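PDB 3MCX: SusD superfamily protein from Bacteroides thetaiotaomicron, which probably binds glycans at the outer membrane as a SusD-family lipoprotein, although its own ligand is not established, and carries zinc ions in the crystal. Local coordinates for residues Arg210-Asn214 / Met215-Gln219. Numbering follows the deposited sequence.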
ATOM      1  N   ARG A 210       8.129  -7.095  -0.155  1.00  6.96           N
ATOM      2  CA  ARG A 210       6.764  -7.049   0.313  1.00  7.31           C
ATOM      3  C   ARG A 210       5.982  -8.247  -0.173  1.00  7.49           C
ATOM      4  O   ARG A 210       5.241  -8.846   0.582  1.00  7.78           O
ATOM      5  CB  ARG A 210       6.124  -5.742  -0.166  1.00  7.48           C
ATOM      6  CG  ARG A 210       4.651  -5.577   0.235  1.00  7.35           C
ATOM      7  CD  ARG A 210       4.001  -4.395  -0.434  1.00  7.45           C
ATOM      8  NE  ARG A 210       4.527  -3.114   0.011  1.00  8.15           N
ATOM      9  CZ  ARG A 210       4.218  -1.941  -0.544  1.00  8.77           C
ATOM     10  NH1 ARG A 210       3.432  -1.882  -1.600  1.00  9.26           N
ATOM     11  NH2 ARG A 210       4.691  -0.823  -0.031  1.00 10.15           N
ATOM     12  N   VAL A 211       6.095  -8.546  -1.473  1.00  7.40           N
ATOM     13  CA  VAL A 211       5.375  -9.683  -2.033  1.00  7.14           C
ATOM     14  C   VAL A 211       5.758 -11.010  -1.354  1.00  7.19           C
ATOM     15  O   VAL A 211       4.893 -11.777  -0.888  1.00  7.69           O
ATOM     16  CB  VAL A 211       5.551  -9.743  -3.586  1.00  7.52           C
ATOM     17  CG1 VAL A 211       4.969 -11.017  -4.169  1.00  7.22           C
ATOM     18  CG2 VAL A 211       4.961  -8.496  -4.221  1.00  7.78           C
ATOM     19  N   TYR A 212       7.055 -11.296  -1.323  1.00  7.36           N
ATOM     20  CA  TYR A 212       7.540 -12.542  -0.715  1.00  7.13           C
ATOM     21  C   TYR A 212       7.140 -12.643   0.761  1.00  8.08           C
ATOM     22  O   TYR A 212       6.769 -13.710   1.251  1.00  7.89           O
ATOM     23  CB  TYR A 212       9.046 -12.610  -0.855  1.00  6.68           C
ATOM     24  CG  TYR A 212       9.592 -13.017  -2.212  1.00  7.65           C
ATOM     25  CD1 TYR A 212       9.107 -14.133  -2.893  1.00  7.88           C
ATOM     26  CD2 TYR A 212      10.643 -12.291  -2.800  1.00  8.92           C
ATOM     27  CE1 TYR A 212       9.659 -14.525  -4.123  1.00 10.43           C
ATOM     28  CE2 TYR A 212      11.199 -12.688  -4.013  1.00  8.42           C
ATOM     29  CZ  TYR A 212      10.703 -13.785  -4.677  1.00 10.52           C
ATOM     30  OH  TYR A 212      11.271 -14.173  -5.884  1.00  9.98           O
ATOM     31  N   LEU A 213       7.223 -11.541   1.494  1.00  7.51           N
ATOM     32  CA  LEU A 213       6.880 -11.552   2.923  1.00  7.91           C
ATOM     33  C   LEU A 213       5.421 -12.017   3.095  1.00  7.56           C
ATOM     34  O   LEU A 213       5.120 -12.833   3.961  1.00  7.72           O
ATOM     35  CB  LEU A 213       7.101 -10.155   3.558  1.00  7.87           C
ATOM     36  CG  LEU A 213       6.901 -10.045   5.074  1.00  8.78           C
ATOM     37  CD1 LEU A 213       7.796 -10.977   5.918  1.00 11.83           C
ATOM     38  CD2 LEU A 213       7.070  -8.574   5.480  1.00 11.34           C
ATOM     39  N   ASN A 214       4.525 -11.512   2.258  1.00  7.18           N
ATOM     40  CA  ASN A 214       3.080 -11.848   2.342  1.00  7.62           C
ATOM     41  C   ASN A 214       2.786 -13.237   1.776  1.00  8.23           C
ATOM     42  O   ASN A 214       1.697 -13.766   1.965  1.00  7.60           O
ATOM     43  CB  ASN A 214       2.242 -10.741   1.694  1.00  7.49           C
ATOM     44  CG  ASN A 214       2.101  -9.560   2.599  1.00  7.87           C
ATOM     45  OD1 ASN A 214       1.412  -9.661   3.632  1.00  8.55           O
ATOM     46  ND2 ASN A 214       2.802  -8.460   2.277  1.00  8.41           N
HETATM   47  N   MSE A 215       3.776 -13.860   1.143  1.00  8.13           N
HETATM   48  CA  MSE A 215       3.685 -15.282   0.784  1.00  8.86           C
HETATM   49  C   MSE A 215       4.276 -16.170   1.863  1.00  9.26           C
HETATM   50  O   MSE A 215       4.245 -17.414   1.723  1.00 11.35           O
HETATM   51  CB  MSE A 215       4.493 -15.597  -0.458  1.00 10.66           C
HETATM   52  CG  MSE A 215       4.011 -15.036  -1.694  1.00 11.07           C
HETATM   53 SE   MSE A 215       5.249 -15.448  -3.144  0.75 10.15          SE
HETATM   54  CE  MSE A 215       4.966 -16.903  -3.479  1.00  6.03           C
ATOM     55  N   GLY A 216       4.870 -15.586   2.907  1.00  8.27           N
ATOM     56  CA  GLY A 216       5.585 -16.365   3.911  1.00  8.84           C
ATOM     57  C   GLY A 216       6.876 -16.978   3.367  1.00  7.81           C
ATOM     58  O   GLY A 216       7.387 -17.955   3.903  1.00  7.94           O
ATOM     59  N   GLU A 217       7.366 -16.424   2.258  1.00  7.95           N
ATOM     60  CA  GLU A 217       8.652 -16.819   1.636  1.00  8.08           C
ATOM     61  C   GLU A 217       9.757 -15.980   2.277  1.00  7.94           C
ATOM     62  O   GLU A 217      10.303 -15.019   1.676  1.00  8.04           O
ATOM     63  CB  GLU A 217       8.636 -16.617   0.122  1.00  8.79           C
ATOM     64  CG  GLU A 217       7.757 -17.639  -0.599  1.00 10.36           C
ATOM     65  CD  GLU A 217       8.386 -18.994  -0.756  1.00 13.54           C
ATOM     66  OE1 GLU A 217       9.596 -19.201  -0.431  1.00 13.05           O
ATOM     67  OE2 GLU A 217       7.647 -19.886  -1.229  1.00 16.75           O
ATOM     68  N   TYR A 218      10.066 -16.331   3.520  1.00  8.52           N
ATOM     69  CA  TYR A 218      10.890 -15.443   4.354  1.00  7.68           C
ATOM     70  C   TYR A 218      12.313 -15.290   3.852  1.00  7.01           C
ATOM     71  O   TYR A 218      12.826 -14.166   3.845  1.00  6.62           O
ATOM     72  CB  TYR A 218      10.859 -15.865   5.830  1.00  7.25           C
ATOM     73  CG  TYR A 218       9.449 -15.949   6.378  1.00 10.08           C
ATOM     74  CD1 TYR A 218       8.649 -14.825   6.431  1.00 10.80           C
ATOM     75  CD2 TYR A 218       8.939 -17.154   6.835  1.00 12.41           C
ATOM     76  CE1 TYR A 218       7.320 -14.914   6.928  1.00 12.75           C
ATOM     77  CE2 TYR A 218       7.649 -17.256   7.320  1.00 15.20           C
ATOM     78  CZ  TYR A 218       6.866 -16.160   7.359  1.00 13.78           C
ATOM     79  OH  TYR A 218       5.564 -16.260   7.846  1.00 21.77           O
ATOM     80  N   GLN A 219      12.979 -16.381   3.457  1.00  6.62           N
ATOM     81  CA  GLN A 219      14.336 -16.245   2.916  1.00  6.44           C
ATOM     82  C   GLN A 219      14.338 -15.353   1.647  1.00  6.70           C
ATOM     83  O   GLN A 219      15.224 -14.509   1.497  1.00  7.33           O
ATOM     84  CB  GLN A 219      14.945 -17.598   2.604  1.00  6.99           C
ATOM     85  CG  GLN A 219      16.395 -17.515   2.177  1.00  5.32           C
ATOM     86  CD  GLN A 219      17.300 -16.943   3.256  1.00  6.00           C
ATOM     87  OE1 GLN A 219      17.300 -17.410   4.397  1.00  7.75           O
ATOM     88  NE2 GLN A 219      18.086 -15.929   2.895  1.00  8.20           N
TER
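Met215 lies alongside Tyr212, both side chains pointing the same way, and its selenium comes 4.1 Å from Tyr212 CD1. The approach to the ring is oblique, 5.3 Å from SE to the centroid of Tyr212: a Met-aromatic contact, here made by selenomethionine. Glu217 CB touches the same ring atom, 3.9 Å from Tyr212 CD1, while the carboxylate turns from the ring. On another flank, Leu213 CD1 meets the edge of the Tyr218 ring, near its plane, 4.0 Å from CD1 of Tyr218. With CG of Leu213 anti to the backbone N (chi1 -175°) and chi2 at 58°, CD1 is carried to that ring although the CB bond points away.

The backbone closes helix 201-214 with a Schellman motif: Gly216 takes the positive phi (69°), and two bonds run back into the last turn. Glu217 N reaches Tyr212 O at 3.0 Å, and Gly216 N bonds to Leu213 O from above that carbonyl plane. Met215 N also grips Tyr212 O, from the face opposite Glu217 N. Glu217 is then N-cap of helix 218-231, giving two helices joined by a tight turn within the TPR-like helical part of the SusD fold.

The Asn214 amide folds back on its own helix: ND2 donates to Arg210 O at 3.0 Å, sharing that oxygen with Asn214 N, which reaches it from the other face. Asn214 OD1 accepts from Arg426 NH1, so both ends of this buried amide are engaged. Tyr176 of helix 172-186 packs on Val211, Asn214 and Met215.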